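Local coordinates for protein phosphoserine phosphatase (PDB 4AP9) that probably hydrolyses L-phosphoserine to L-serine and phosphate with the help of magnesium, in the last step of serine biosynthesis, at residues T21-F25 / W26-A30; V78-P82 / E83-L87; E86-E89 / T90-K94; E107-E110 / P111-E114; L184-D188 / L189-V193. One frame throughout, in Å; residues are numbered along the deposited sequence.

Overall arrangement
The five contacts are all local, between adjoining segments of one chain, yet most of them meet in the fold. Contacts 2 and 3 follow each other along helix 82-93, their centres about 11 Å apart. Contact 5 packs against both, with L87 CD2 3.6 Å from L192 CD2. V78, in the lead-in to contact 2, lies on contact 4, its CG1 3.4 Å from F112 CE2. F23 of contact 1 touches V78 and V108, linking contact 1 to contacts 2 and 4. The E28 side chain of contact 1 lies about 7 Å from a bound molecule of 3-pyridinium-1-ylpropane-1-sulfonate, and that of L109 of contact 4 about 11 Å.

Contact 1 (T21-F25 / W26-A30); sequences TDFEF and WREMA
The F25 side chain meets W26 with its edge and M29 with a face. CB lies 3.1 Å from W26 N. Beyond it CD2 stands over the centre of the W26 indole, reaching W26 CD2 at 3.7 Å. CE2 is shared, touching the indole and M29 CG, and at the tip CZ meets M29 CG at 3.4 Å. F25 and W26 thus form a T-shaped pair with planes at 78°, and CG of M29, a selenomethionine, makes a CH-pi contact with the F25 ring; SE sits obliquely beyond, a Met-aromatic contact. Helix 25-33 opens the helical insertion after strand 11-15, consistent with the cap that phosphoserine phosphatases of the haloacid dehalogenase superfamily carry. E24 is its N-cap residue, with its carbonyl O accepting from E28 N. The E24 side chain runs beside that of R27, and NE donates to OE1 at 2.8 Å: the bond lies in the guanidinium plane but comes from above the carboxylate. A water joins OE1 to R27 NH2. OE1 also bonds Y160 OH in the ligand pocket, while R27 NH1 forms salt bridges with E39 and E43. F23 CE1 touches E28 CB at 3.6 Å.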
loop_
_atom_site.group_PDB
_atom_site.type_symbol
_atom_site.label_atom_id
_atom_site.label_comp_id
_atom_site.label_asym_id
_atom_site.label_seq_id
_atom_site.Cartn_x
_atom_site.Cartn_y
_atom_site.Cartn_z
ATOM N N THR A 21 -3.339 32.021 20.020
ATOM C CA THR A 21 -3.897 33.366 19.921
ATOM C C THR A 21 -5.421 33.323 19.903
ATOM O O THR A 21 -6.020 32.367 19.406
ATOM C CB THR A 21 -3.412 34.073 18.653
ATOM O OG1 THR A 21 -3.924 35.406 18.622
ATOM C CG2 THR A 21 -3.892 33.345 17.414
ATOM N N ASP A 22 -6.069 34.344 20.455
ATOM C CA ASP A 22 -7.512 34.416 20.278
ATOM C C ASP A 22 -7.901 35.370 19.155
ATOM O O ASP A 22 -9.075 35.667 18.991
ATOM C CB ASP A 22 -8.252 34.734 21.582
ATOM C CG ASP A 22 -7.708 35.953 22.275
ATOM O OD1 ASP A 22 -6.586 35.864 22.824
ATOM O OD2 ASP A 22 -8.403 36.996 22.283
ATOM N N PHE A 23 -6.919 35.826 18.376
ATOM C CA PHE A 23 -7.219 36.631 17.191
ATOM C C PHE A 23 -7.911 35.809 16.104
ATOM O O PHE A 23 -7.478 34.708 15.756
ATOM C CB PHE A 23 -5.974 37.319 16.614
ATOM C CG PHE A 23 -6.273 38.143 15.392
ATOM C CD1 PHE A 23 -7.025 39.302 15.495
ATOM C CD2 PHE A 23 -5.851 37.731 14.135
ATOM C CE1 PHE A 23 -7.330 40.056 14.370
ATOM C CE2 PHE A 23 -6.159 38.478 13.003
ATOM C CZ PHE A 23 -6.888 39.646 13.126
ATOM N N GLU A 24 -9.003 36.356 15.582
ATOM C CA GLU A 24 -9.773 35.697 14.542
ATOM C C GLU A 24 -9.949 36.631 13.353
ATOM O O GLU A 24 -10.831 37.487 13.357
ATOM C CB GLU A 24 -11.131 35.275 15.093
ATOM C CG GLU A 24 -11.003 34.180 16.125
ATOM C CD GLU A 24 -12.342 33.705 16.627
ATOM O OE1 GLU A 24 -12.988 32.904 15.920
ATOM O OE2 GLU A 24 -12.741 34.149 17.724
ATOM N N PHE A 25 -9.101 36.455 12.343
ATOM C CA PHE A 25 -9.088 37.345 11.171
ATOM C C PHE A 25 -10.460 37.671 10.578
ATOM O O PHE A 25 -10.741 38.821 10.232
ATOM C CB PHE A 25 -8.191 36.758 10.074
ATOM C CG PHE A 25 -8.195 37.554 8.800
ATOM C CD1 PHE A 25 -7.377 38.661 8.662
ATOM C CD2 PHE A 25 -9.002 37.183 7.733
ATOM C CE1 PHE A 25 -7.373 39.405 7.492
ATOM C CE2 PHE A 25 -8.998 37.928 6.548
ATOM C CZ PHE A 25 -8.181 39.037 6.433
ATOM N N TRP A 26 -11.315 36.666 10.400
ATOM C CA TRP A 26 -12.605 36.938 9.772
ATOM C C TRP A 26 -13.573 37.759 10.649
ATOM O O TRP A 26 -14.347 38.582 10.130
ATOM C CB TRP A 26 -13.251 35.654 9.207
ATOM C CG TRP A 26 -12.478 35.095 8.022
ATOM C CD1 TRP A 26 -11.778 33.915 7.976
ATOM C CD2 TRP A 26 -12.289 35.719 6.738
ATOM N NE1 TRP A 26 -11.200 33.753 6.735
ATOM C CE2 TRP A 26 -11.483 34.850 5.966
ATOM C CE3 TRP A 26 -12.732 36.916 6.170
ATOM C CZ2 TRP A 26 -11.116 35.142 4.649
ATOM C CZ3 TRP A 26 -12.362 37.208 4.857
ATOM C CH2 TRP A 26 -11.555 36.321 4.115
ATOM N N ARG A 27 -13.521 37.545 11.962
ATOM C CA ARG A 27 -14.312 38.352 12.891
ATOM C C ARG A 27 -13.792 39.788 12.878
ATOM O O ARG A 27 -14.565 40.738 12.947
ATOM C CB ARG A 27 -14.260 37.779 14.307
ATOM C CG ARG A 27 -14.836 36.368 14.373
ATOM C CD ARG A 27 -14.985 35.854 15.793
ATOM N NE ARG A 27 -15.356 34.437 15.790
ATOM C CZ ARG A 27 -16.592 33.975 15.626
ATOM N NH1 ARG A 27 -17.609 34.812 15.452
ATOM N NH2 ARG A 27 -16.815 32.663 15.641
ATOM N N GLU A 28 -12.478 39.945 12.764
ATOM C CA GLU A 28 -11.902 41.282 12.627
ATOM C C GLU A 28 -12.302 41.944 11.303
ATOM O O GLU A 28 -12.612 43.144 11.258
ATOM C CB GLU A 28 -10.382 41.226 12.781
ATOM C CG GLU A 28 -9.678 42.573 12.667
ATOM C CD GLU A 28 -9.941 43.508 13.842
ATOM O OE1 GLU A 28 -10.686 43.128 14.772
ATOM O OE2 GLU A 28 -9.388 44.627 13.829
HETATM N N MSE A 29 -12.301 41.178 10.214
HETATM C CA MSE A 29 -12.743 41.722 8.939
HETATM C C MSE A 29 -14.206 42.155 8.998
HETATM O O MSE A 29 -14.588 43.162 8.401
HETATM C CB MSE A 29 -12.528 40.728 7.798
HETATM C CG MSE A 29 -11.077 40.544 7.423
HETATM SE SE MSE A 29 -10.324 42.210 6.726
HETATM C CE MSE A 29 -9.316 42.678 8.245
ATOM N N ALA A 30 -15.025 41.398 9.724
ATOM C CA ALA A 30 -16.437 41.753 9.828
ATOM C C ALA A 30 -16.567 43.066 10.594
ATOM O O ALA A 30 -17.426 43.886 10.267
ATOM C CB ALA A 30 -17.235 40.652 10.516
HETATM O O HOH W 1 -14.700 30.912 16.833
#

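Contact 2 (V78-P82 / E83-L87); sequences VNVSP and EAREL
An N-cap starts helix 82-93: S81 OG accepts from A84 N at 3.0 Å, with an N-H...O angle of 161°. The hydroxyl takes a position between the backbone N and the carbonyl carbon (chi1 69°), which turns it back over the first turn and also brings it 3.4 Å from A84 CB. S81 has a second role through its carbonyl O, the acceptor for R85 N at 2.9 Å, and P82 O receives E86 N in the same way. P82 and E83 lie side by side. The E83 chain bends at chi2 (73°), folding its carboxylate back so that OE1 comes within 3.5 Å of P82 CD, where the negative charge would probably suit the helix start. On another side of the turn, V80 CG1 rests over one face of the R85 guanidinium, 3.7 Å from NH2, the two side chains crossing at about a right angle. A serine N-cap followed by a proline, whose nitrogen has no hydrogen to offer, is a textbook helix N-terminus.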
loop_
_atom_site.group_PDB
_atom_site.type_symbol
_atom_site.label_atom_id
_atom_site.label_comp_id
_atom_site.label_asym_id
_atom_site.label_seq_id
_atom_site.Cartn_x
_atom_site.Cartn_y
_atom_site.Cartn_z
ATOM N N VAL A 78 -2.000 40.370 16.693
ATOM C CA VAL A 78 -1.417 39.045 16.812
ATOM C C VAL A 78 -0.090 39.166 17.534
ATOM O O VAL A 78 0.826 39.819 17.043
ATOM C CB VAL A 78 -1.158 38.443 15.416
ATOM C CG1 VAL A 78 -0.489 37.083 15.530
ATOM C CG2 VAL A 78 -2.461 38.373 14.620
ATOM N N ASN A 79 0.020 38.544 18.702
ATOM C CA ASN A 79 1.252 38.639 19.478
ATOM C C ASN A 79 1.629 37.294 20.082
ATOM O O ASN A 79 0.758 36.534 20.484
ATOM C CB ASN A 79 1.106 39.707 20.571
ATOM C CG ASN A 79 0.553 41.034 20.027
ATOM O OD1 ASN A 79 1.275 41.810 19.389
ATOM N ND2 ASN A 79 -0.734 41.293 20.278
ATOM N N VAL A 80 2.924 36.992 20.116
ATOM C CA VAL A 80 3.409 35.785 20.787
ATOM C C VAL A 80 3.472 36.029 22.285
ATOM O O VAL A 80 4.367 36.717 22.769
ATOM C CB VAL A 80 4.805 35.411 20.296
ATOM C CG1 VAL A 80 5.299 34.155 20.995
ATOM C CG2 VAL A 80 4.793 35.241 18.788
ATOM N N SER A 81 2.518 35.465 23.018
ATOM C CA SER A 81 2.457 35.643 24.468
ATOM C C SER A 81 3.537 34.830 25.171
ATOM O O SER A 81 4.103 33.901 24.595
ATOM C CB SER A 81 1.085 35.228 24.990
ATOM O OG SER A 81 0.918 33.821 24.881
ATOM N N PRO A 82 3.845 35.192 26.423
ATOM C CA PRO A 82 4.811 34.411 27.195
ATOM C C PRO A 82 4.385 32.941 27.267
ATOM O O PRO A 82 5.219 32.049 27.124
ATOM C CB PRO A 82 4.737 35.058 28.577
ATOM C CG PRO A 82 4.388 36.496 28.277
ATOM C CD PRO A 82 3.399 36.397 27.149
ATOM N N GLU A 83 3.097 32.703 27.475
ATOM C CA GLU A 83 2.570 31.342 27.538
ATOM C C GLU A 83 2.743 30.595 26.211
ATOM O O GLU A 83 3.152 29.435 26.206
ATOM C CB GLU A 83 1.097 31.366 27.954
ATOM C CG GLU A 83 0.828 31.968 29.349
ATOM C CD GLU A 83 0.984 33.506 29.419
ATOM O OE1 GLU A 83 0.985 34.186 28.365
ATOM O OE2 GLU A 83 1.091 34.042 30.552
ATOM N N ALA A 84 2.431 31.249 25.091
ATOM C CA ALA A 84 2.577 30.606 23.785
ATOM C C ALA A 84 4.039 30.263 23.565
ATOM O O ALA A 84 4.382 29.195 23.056
ATOM C CB ALA A 84 2.056 31.505 22.657
ATOM N N ARG A 85 4.917 31.164 23.969
ATOM C CA ARG A 85 6.332 30.904 23.784
ATOM C C ARG A 85 6.792 29.753 24.689
ATOM O O ARG A 85 7.615 28.922 24.293
ATOM C CB ARG A 85 7.162 32.167 24.013
ATOM C CG ARG A 85 8.621 31.972 23.654
ATOM C CD ARG A 85 9.407 33.257 23.771
ATOM N NE ARG A 85 8.924 34.293 22.862
ATOM C CZ ARG A 85 9.306 34.407 21.594
ATOM N NH1 ARG A 85 10.162 33.532 21.074
ATOM N NH2 ARG A 85 8.828 35.390 20.842
ATOM N N GLU A 86 6.246 29.691 25.897
ATOM C CA GLU A 86 6.620 28.627 26.817
ATOM C C GLU A 86 6.155 27.274 26.276
ATOM O O GLU A 86 6.878 26.278 26.372
ATOM C CB GLU A 86 6.038 28.882 28.211
ATOM C CG GLU A 86 6.488 27.853 29.248
ATOM C CD GLU A 86 5.992 28.170 30.646
ATOM O OE1 GLU A 86 5.146 29.083 30.799
ATOM O OE2 GLU A 86 6.453 27.496 31.592
ATOM N N LEU A 87 4.956 27.233 25.701
ATOM C CA LEU A 87 4.472 25.977 25.130
ATOM C C LEU A 87 5.493 25.446 24.135
ATOM O O LEU A 87 5.956 24.309 24.241
ATOM C CB LEU A 87 3.118 26.143 24.434
ATOM C CG LEU A 87 2.610 24.898 23.677
ATOM C CD1 LEU A 87 2.515 23.713 24.598
ATOM C CD2 LEU A 87 1.252 25.143 23.009
#

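Contact 3 (E86-E89 / T90-K94); sequences ELVE and TLREK
T90 leans back along helix 82-93 beside E86, the two side chains pointing the same way. The helix joins strands 11-15 and 97-102, parallel neighbours in the sheet, as the helical part of a beta-alpha-beta crossover of the Rossmann-like core, with the helical insertion, probably the cap, interrupting the connection. With OG1 beside its own backbone N (chi1 -56°), the threonine hydroxyl donates to E86 O at 2.7 Å, and T90 N reaches the same oxygen at 2.9 Å. These donors approach from opposite faces of the carbonyl plane, so the one carbonyl oxygen is gripped twice. The E86 carboxylate itself turns to K197.

A second pair, L87 and L91, crosses at a slant, CD1 meeting CD1 at 3.8 Å. Both leucines face the sheet, where each touches I14, and L87 also reaches L192 on helix 189-197. On a different side, V88 and R92 run alongside each other in the same direction. Extended from CG to NE, R92 brings its guanidinium flat against the valine, CG1 lying over one face and 3.8 Å from NH1. The polar rim of that group is fixed elsewhere, by a salt bridge from NE to D117 and a hydrogen bond from NH2 to L115 O. Near the end of the helix E93 sets its CG 3.3 Å from E89 O, one turn earlier.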
loop_
_atom_site.group_PDB
_atom_site.type_symbol
_atom_site.label_atom_id
_atom_site.label_comp_id
_atom_site.label_asym_id
_atom_site.label_seq_id
_atom_site.Cartn_x
_atom_site.Cartn_y
_atom_site.Cartn_z
ATOM N N GLU A 86 6.246 29.691 25.897
ATOM C CA GLU A 86 6.620 28.627 26.817
ATOM C C GLU A 86 6.155 27.274 26.276
ATOM O O GLU A 86 6.878 26.278 26.372
ATOM C CB GLU A 86 6.038 28.882 28.211
ATOM C CG GLU A 86 6.488 27.853 29.248
ATOM C CD GLU A 86 5.992 28.170 30.646
ATOM O OE1 GLU A 86 5.146 29.083 30.799
ATOM O OE2 GLU A 86 6.453 27.496 31.592
ATOM N N LEU A 87 4.956 27.233 25.701
ATOM C CA LEU A 87 4.472 25.977 25.130
ATOM C C LEU A 87 5.493 25.446 24.135
ATOM O O LEU A 87 5.956 24.309 24.241
ATOM C CB LEU A 87 3.118 26.143 24.434
ATOM C CG LEU A 87 2.610 24.898 23.677
ATOM C CD1 LEU A 87 2.515 23.713 24.598
ATOM C CD2 LEU A 87 1.252 25.143 23.009
ATOM N N VAL A 88 5.853 26.283 23.171
ATOM C CA VAL A 88 6.738 25.850 22.100
ATOM C C VAL A 88 8.122 25.475 22.603
ATOM O O VAL A 88 8.694 24.475 22.181
ATOM C CB VAL A 88 6.837 26.922 20.997
ATOM C CG1 VAL A 88 7.950 26.583 20.011
ATOM C CG2 VAL A 88 5.489 27.060 20.282
ATOM N N GLU A 89 8.668 26.261 23.521
ATOM C CA GLU A 89 9.992 25.939 24.060
ATOM C C GLU A 89 9.989 24.633 24.877
ATOM O O GLU A 89 10.957 23.859 24.837
ATOM C CB GLU A 89 10.544 27.106 24.882
ATOM C CG GLU A 89 10.855 28.325 24.033
ATOM C CD GLU A 89 11.357 29.509 24.837
ATOM O OE1 GLU A 89 11.318 29.465 26.088
ATOM O OE2 GLU A 89 11.787 30.494 24.203
ATOM N N THR A 90 8.903 24.394 25.605
ATOM C CA THR A 90 8.776 23.192 26.414
ATOM C C THR A 90 8.605 21.949 25.542
ATOM O O THR A 90 9.231 20.913 25.787
ATOM C CB THR A 90 7.608 23.303 27.393
ATOM O OG1 THR A 90 7.783 24.477 28.199
ATOM C CG2 THR A 90 7.562 22.063 28.307
ATOM N N LEU A 91 7.758 22.056 24.522
ATOM C CA LEU A 91 7.656 21.004 23.517
ATOM C C LEU A 91 9.026 20.576 22.987
ATOM O O LEU A 91 9.311 19.380 22.887
ATOM C CB LEU A 91 6.762 21.455 22.369
ATOM C CG LEU A 91 5.275 21.406 22.701
ATOM C CD1 LEU A 91 4.472 22.269 21.723
ATOM C CD2 LEU A 91 4.778 19.972 22.690
ATOM N N ARG A 92 9.874 21.537 22.637
ATOM C CA ARG A 92 11.228 21.185 22.203
ATOM C C ARG A 92 12.028 20.465 23.284
ATOM O O ARG A 92 12.707 19.484 22.994
ATOM C CB ARG A 92 12.005 22.408 21.749
ATOM C CG ARG A 92 11.572 22.949 20.424
ATOM C CD ARG A 92 12.683 23.799 19.848
ATOM N NE ARG A 92 12.213 24.566 18.709
ATOM C CZ ARG A 92 11.766 25.813 18.794
ATOM N NH1 ARG A 92 11.735 26.430 19.967
ATOM N NH2 ARG A 92 11.356 26.448 17.707
ATOM N N GLU A 93 11.963 20.960 24.519
ATOM C CA GLU A 93 12.641 20.297 25.632
ATOM C C GLU A 93 12.180 18.848 25.745
ATOM O O GLU A 93 12.971 17.949 26.052
ATOM C CB GLU A 93 12.356 21.008 26.956
ATOM C CG GLU A 93 12.891 22.421 27.062
ATOM C CD GLU A 93 12.564 23.050 28.404
ATOM O OE1 GLU A 93 12.561 22.317 29.420
ATOM O OE2 GLU A 93 12.307 24.274 28.441
ATOM N N LYS A 94 10.891 18.634 25.507
ATOM C CA LYS A 94 10.295 17.315 25.651
ATOM C C LYS A 94 10.550 16.438 24.424
ATOM O O LYS A 94 10.060 15.314 24.341
ATOM C CB LYS A 94 8.796 17.426 25.933
ATOM C CG LYS A 94 8.444 18.210 27.193
ATOM C CD LYS A 94 9.206 17.691 28.401
ATOM C CE LYS A 94 8.743 18.375 29.687
ATOM N NZ LYS A 94 9.380 17.777 30.892
#

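Contact 4 (E107-E110 / P111-E114); sequences EVLE and PFKE
P111 begins the second half of this bend with its CD tucked against the preceding residues, 3.5 Å from V108 O and equally 3.5 Å from E110 OE1. Its nitrogen has no hydrogen to give V108 O, which meets CD instead. F112 N donates to L109 O at 2.9 Å, with an N-H...O angle of 158°. The F112 side chain then follows the same oxygen: CB lies 3.5 Å away, and the ring meets it with an edge, near the ring plane. Further out, CD2 of F112 touches CD2 of L109 at 4.2 Å, and both side chains pack on F119 of strand 118-127. The bend lies in the connection from strand 97-102 to strand 118-127, parallel neighbours in the Rossmann-like sheet. K113 N repeats the pattern, donating to E110 O at 2.9 Å from well above the carbonyl plane, 59° out of it. Two overlapping beta turns result, each closed by a bond to the third residue on. K113 CB also presses on E110 O, at 3.1 Å, but with CG anti to the backbone N (chi1 -171°) and the chain extended, the lysine reaches outward to a salt bridge with E114 of a second subunit. The E110 carboxylate pairs instead with R75, leaving its OE2 5.8 Å from K113 NZ.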
loop_
_atom_site.group_PDB
_atom_site.type_symbol
_atom_site.label_atom_id
_atom_site.label_comp_id
_atom_site.label_asym_id
_atom_site.label_seq_id
_atom_site.Cartn_x
_atom_site.Cartn_y
_atom_site.Cartn_z
ATOM N N GLU A 107 0.598 36.216 6.292
ATOM C CA GLU A 107 0.951 37.625 6.337
ATOM C C GLU A 107 0.474 38.237 7.654
ATOM O O GLU A 107 1.157 39.073 8.259
ATOM C CB GLU A 107 0.364 38.360 5.118
ATOM C CG GLU A 107 0.902 37.863 3.741
ATOM C CD GLU A 107 0.083 36.714 3.116
ATOM O OE1 GLU A 107 -0.696 36.049 3.829
ATOM O OE2 GLU A 107 0.197 36.497 1.889
ATOM N N VAL A 108 -0.689 37.789 8.101
ATOM C CA VAL A 108 -1.251 38.234 9.369
ATOM C C VAL A 108 -0.648 37.490 10.576
ATOM O O VAL A 108 -0.488 38.063 11.660
ATOM C CB VAL A 108 -2.769 38.069 9.347
ATOM C CG1 VAL A 108 -3.360 38.332 10.704
ATOM C CG2 VAL A 108 -3.364 39.018 8.324
ATOM N N LEU A 109 -0.294 36.227 10.382
ATOM C CA LEU A 109 0.234 35.417 11.483
ATOM C C LEU A 109 1.758 35.472 11.524
ATOM O O LEU A 109 2.415 34.652 12.162
ATOM C CB LEU A 109 -0.253 33.973 11.370
ATOM C CG LEU A 109 -1.756 33.797 11.611
ATOM C CD1 LEU A 109 -2.176 32.341 11.390
ATOM C CD2 LEU A 109 -2.148 34.272 13.012
ATOM N N GLU A 110 2.304 36.465 10.848
ATOM C CA GLU A 110 3.742 36.663 10.780
ATOM C C GLU A 110 4.479 36.585 12.136
ATOM O O GLU A 110 5.596 36.060 12.209
ATOM C CB GLU A 110 4.024 37.978 10.050
ATOM C CG GLU A 110 5.479 38.223 9.765
ATOM C CD GLU A 110 6.176 38.902 10.913
ATOM O OE1 GLU A 110 5.474 39.356 11.848
ATOM O OE2 GLU A 110 7.426 38.973 10.885
ATOM N N PRO A 111 3.863 37.092 13.217
ATOM C CA PRO A 111 4.584 36.987 14.495
ATOM C C PRO A 111 4.967 35.546 14.895
ATOM O O PRO A 111 5.922 35.354 15.647
ATOM C CB PRO A 111 3.597 37.604 15.509
ATOM C CG PRO A 111 2.773 38.555 14.702
ATOM C CD PRO A 111 2.639 37.911 13.331
ATOM N N PHE A 112 4.246 34.551 14.381
ATOM C CA PHE A 112 4.502 33.154 14.718
ATOM C C PHE A 112 5.441 32.468 13.724
ATOM O O PHE A 112 5.767 31.298 13.883
ATOM C CB PHE A 112 3.185 32.379 14.748
ATOM C CG PHE A 112 2.264 32.789 15.849
ATOM C CD1 PHE A 112 2.504 32.380 17.150
ATOM C CD2 PHE A 112 1.149 33.572 15.591
ATOM C CE1 PHE A 112 1.652 32.749 18.170
ATOM C CE2 PHE A 112 0.305 33.947 16.610
ATOM C CZ PHE A 112 0.557 33.525 17.903
ATOM N N LYS A 113 5.867 33.203 12.699
ATOM C CA LYS A 113 6.561 32.618 11.550
ATOM C C LYS A 113 7.839 31.863 11.937
ATOM O O LYS A 113 8.191 30.863 11.316
ATOM C CB LYS A 113 6.892 33.734 10.558
ATOM C CG LYS A 113 7.428 33.306 9.205
ATOM C CD LYS A 113 7.817 34.561 8.431
ATOM C CE LYS A 113 7.891 34.331 6.927
ATOM N NZ LYS A 113 7.945 35.627 6.171
ATOM N N GLU A 114 8.542 32.352 12.952
ATOM C CA GLU A 114 9.824 31.760 13.330
ATOM C C GLU A 114 9.787 31.100 14.700
ATOM O O GLU A 114 10.827 30.676 15.225
ATOM C CB GLU A 114 10.924 32.819 13.312
ATOM C CG GLU A 114 11.038 33.577 12.006
ATOM C CD GLU A 114 11.545 32.711 10.874
ATOM O OE1 GLU A 114 11.989 31.567 11.137
ATOM O OE2 GLU A 114 11.493 33.171 9.715
#

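Contact 5 (L184-D188 / L189-V193); sequences LLVKD and LKELV
D188 and E191 tie the start of helix 189-197 to the chain before it. D188 is the N-cap: its OD1 accepts from E191 N at 2.9 Å, the N-H...O angle being 167°, and the amide arrives nearly in line with the C-O bond. A chi1 of 52° swings the carboxylate round to that amide. E191 answers by reaching back, extended beyond CG, so that OE2 takes a weak hydrogen bond from K187 N at 2.9 Å. This differs from a classical capping box, in which the N-cap residue's own amide would be the donor. The other oxygen, OE1, lies alongside the K187 chain, 3.0 Å from CG, while K187 NZ stays 4.6 Å away. Behind this polar layer V186 CG2 packs on L192 CB at 4.0 Å, and D188 O receives L192 N. V186, on edge strand 184-186, is held by backbone bonds with A174 and G176; L192 in turn lies against I173 and L87, touching both the sheet and helix 82-93. The helix N-terminus would probably favour the ionised form of D188, and the K187 amide and nearby lysine that of E191, partly offset by mutual repulsion of the two carboxylates.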
loop_
_atom_site.group_PDB
_atom_site.type_symbol
_atom_site.label_atom_id
_atom_site.label_comp_id
_atom_site.label_asym_id
_atom_site.label_seq_id
_atom_site.Cartn_x
_atom_site.Cartn_y
_atom_site.Cartn_z
ATOM N N LEU A 184 -7.981 14.319 24.304
ATOM C CA LEU A 184 -8.001 15.096 25.530
ATOM C C LEU A 184 -8.583 16.476 25.287
ATOM O O LEU A 184 -8.506 17.001 24.177
ATOM C CB LEU A 184 -6.574 15.248 26.061
ATOM C CG LEU A 184 -5.865 13.933 26.342
ATOM C CD1 LEU A 184 -4.350 14.093 26.325
ATOM C CD2 LEU A 184 -6.350 13.411 27.676
ATOM N N LEU A 185 -9.160 17.061 26.338
ATOM C CA LEU A 185 -9.601 18.455 26.306
ATOM C C LEU A 185 -8.984 19.186 27.488
ATOM O O LEU A 185 -9.205 18.796 28.627
ATOM C CB LEU A 185 -11.132 18.535 26.396
ATOM C CG LEU A 185 -11.750 19.940 26.449
ATOM C CD1 LEU A 185 -11.585 20.652 25.118
ATOM C CD2 LEU A 185 -13.237 19.888 26.821
ATOM N N VAL A 186 -8.205 20.230 27.226
ATOM C CA VAL A 186 -7.683 21.081 28.290
ATOM C C VAL A 186 -8.414 22.416 28.308
ATOM O O VAL A 186 -8.931 22.859 27.285
ATOM C CB VAL A 186 -6.167 21.295 28.169
ATOM C CG1 VAL A 186 -5.445 19.993 28.448
ATOM C CG2 VAL A 186 -5.809 21.831 26.778
ATOM N N LYS A 187 -8.458 23.059 29.472
ATOM C CA LYS A 187 -9.297 24.247 29.654
ATOM C C LYS A 187 -8.846 25.467 28.862
ATOM O O LYS A 187 -9.675 26.241 28.385
ATOM C CB LYS A 187 -9.385 24.633 31.135
ATOM C CG LYS A 187 -10.173 23.664 31.994
ATOM C CD LYS A 187 -10.318 24.206 33.415
ATOM C CE LYS A 187 -10.874 23.162 34.372
ATOM N NZ LYS A 187 -10.884 23.666 35.779
ATOM N N ASP A 188 -7.535 25.649 28.748
ATOM C CA ASP A 188 -6.979 26.841 28.131
ATOM C C ASP A 188 -5.490 26.615 27.912
ATOM O O ASP A 188 -4.968 25.556 28.244
ATOM C CB ASP A 188 -7.213 28.072 29.017
ATOM C CG ASP A 188 -6.741 27.862 30.448
ATOM O OD1 ASP A 188 -5.818 27.046 30.666
ATOM O OD2 ASP A 188 -7.294 28.519 31.362
ATOM N N LEU A 189 -4.807 27.603 27.354
ATOM C CA LEU A 189 -3.406 27.425 26.990
ATOM C C LEU A 189 -2.552 27.128 28.215
ATOM O O LEU A 189 -1.576 26.389 28.135
ATOM C CB LEU A 189 -2.890 28.661 26.262
ATOM C CG LEU A 189 -1.447 28.676 25.767
ATOM C CD1 LEU A 189 -1.204 27.536 24.808
ATOM C CD2 LEU A 189 -1.156 30.007 25.085
ATOM N N LYS A 190 -2.924 27.711 29.352
ATOM C CA LYS A 190 -2.180 27.499 30.585
ATOM C C LYS A 190 -2.192 26.021 30.960
ATOM O O LYS A 190 -1.156 25.432 31.265
ATOM C CB LYS A 190 -2.775 28.344 31.718
ATOM C CG LYS A 190 -2.161 28.078 33.081
ATOM C CD LYS A 190 -0.707 28.532 33.128
ATOM C CE LYS A 190 0.004 28.014 34.380
ATOM N NZ LYS A 190 -0.415 28.689 35.650
ATOM N N GLU A 191 -3.376 25.422 30.925
ATOM C CA GLU A 191 -3.520 24.005 31.215
ATOM C C GLU A 191 -2.705 23.170 30.223
ATOM O O GLU A 191 -2.104 22.156 30.595
ATOM C CB GLU A 191 -5.001 23.629 31.154
ATOM C CG GLU A 191 -5.361 22.310 31.809
ATOM C CD GLU A 191 -6.854 22.200 32.075
ATOM O OE1 GLU A 191 -7.378 23.033 32.843
ATOM O OE2 GLU A 191 -7.504 21.288 31.519
ATOM N N LEU A 192 -2.674 23.599 28.962
ATOM C CA LEU A 192 -1.930 22.862 27.940
ATOM C C LEU A 192 -0.440 22.906 28.239
ATOM O O LEU A 192 0.245 21.890 28.148
ATOM C CB LEU A 192 -2.200 23.420 26.540
ATOM C CG LEU A 192 -1.503 22.702 25.382
ATOM C CD1 LEU A 192 -1.947 21.245 25.294
ATOM C CD2 LEU A 192 -1.768 23.423 24.062
ATOM N N VAL A 193 0.061 24.083 28.593
ATOM C CA VAL A 193 1.460 24.225 28.973
ATOM C C VAL A 193 1.784 23.289 30.148
ATOM O O VAL A 193 2.793 22.591 30.142
ATOM C CB VAL A 193 1.788 25.680 29.346
ATOM C CG1 VAL A 193 3.164 25.777 29.943
ATOM C CG2 VAL A 193 1.682 26.570 28.108
#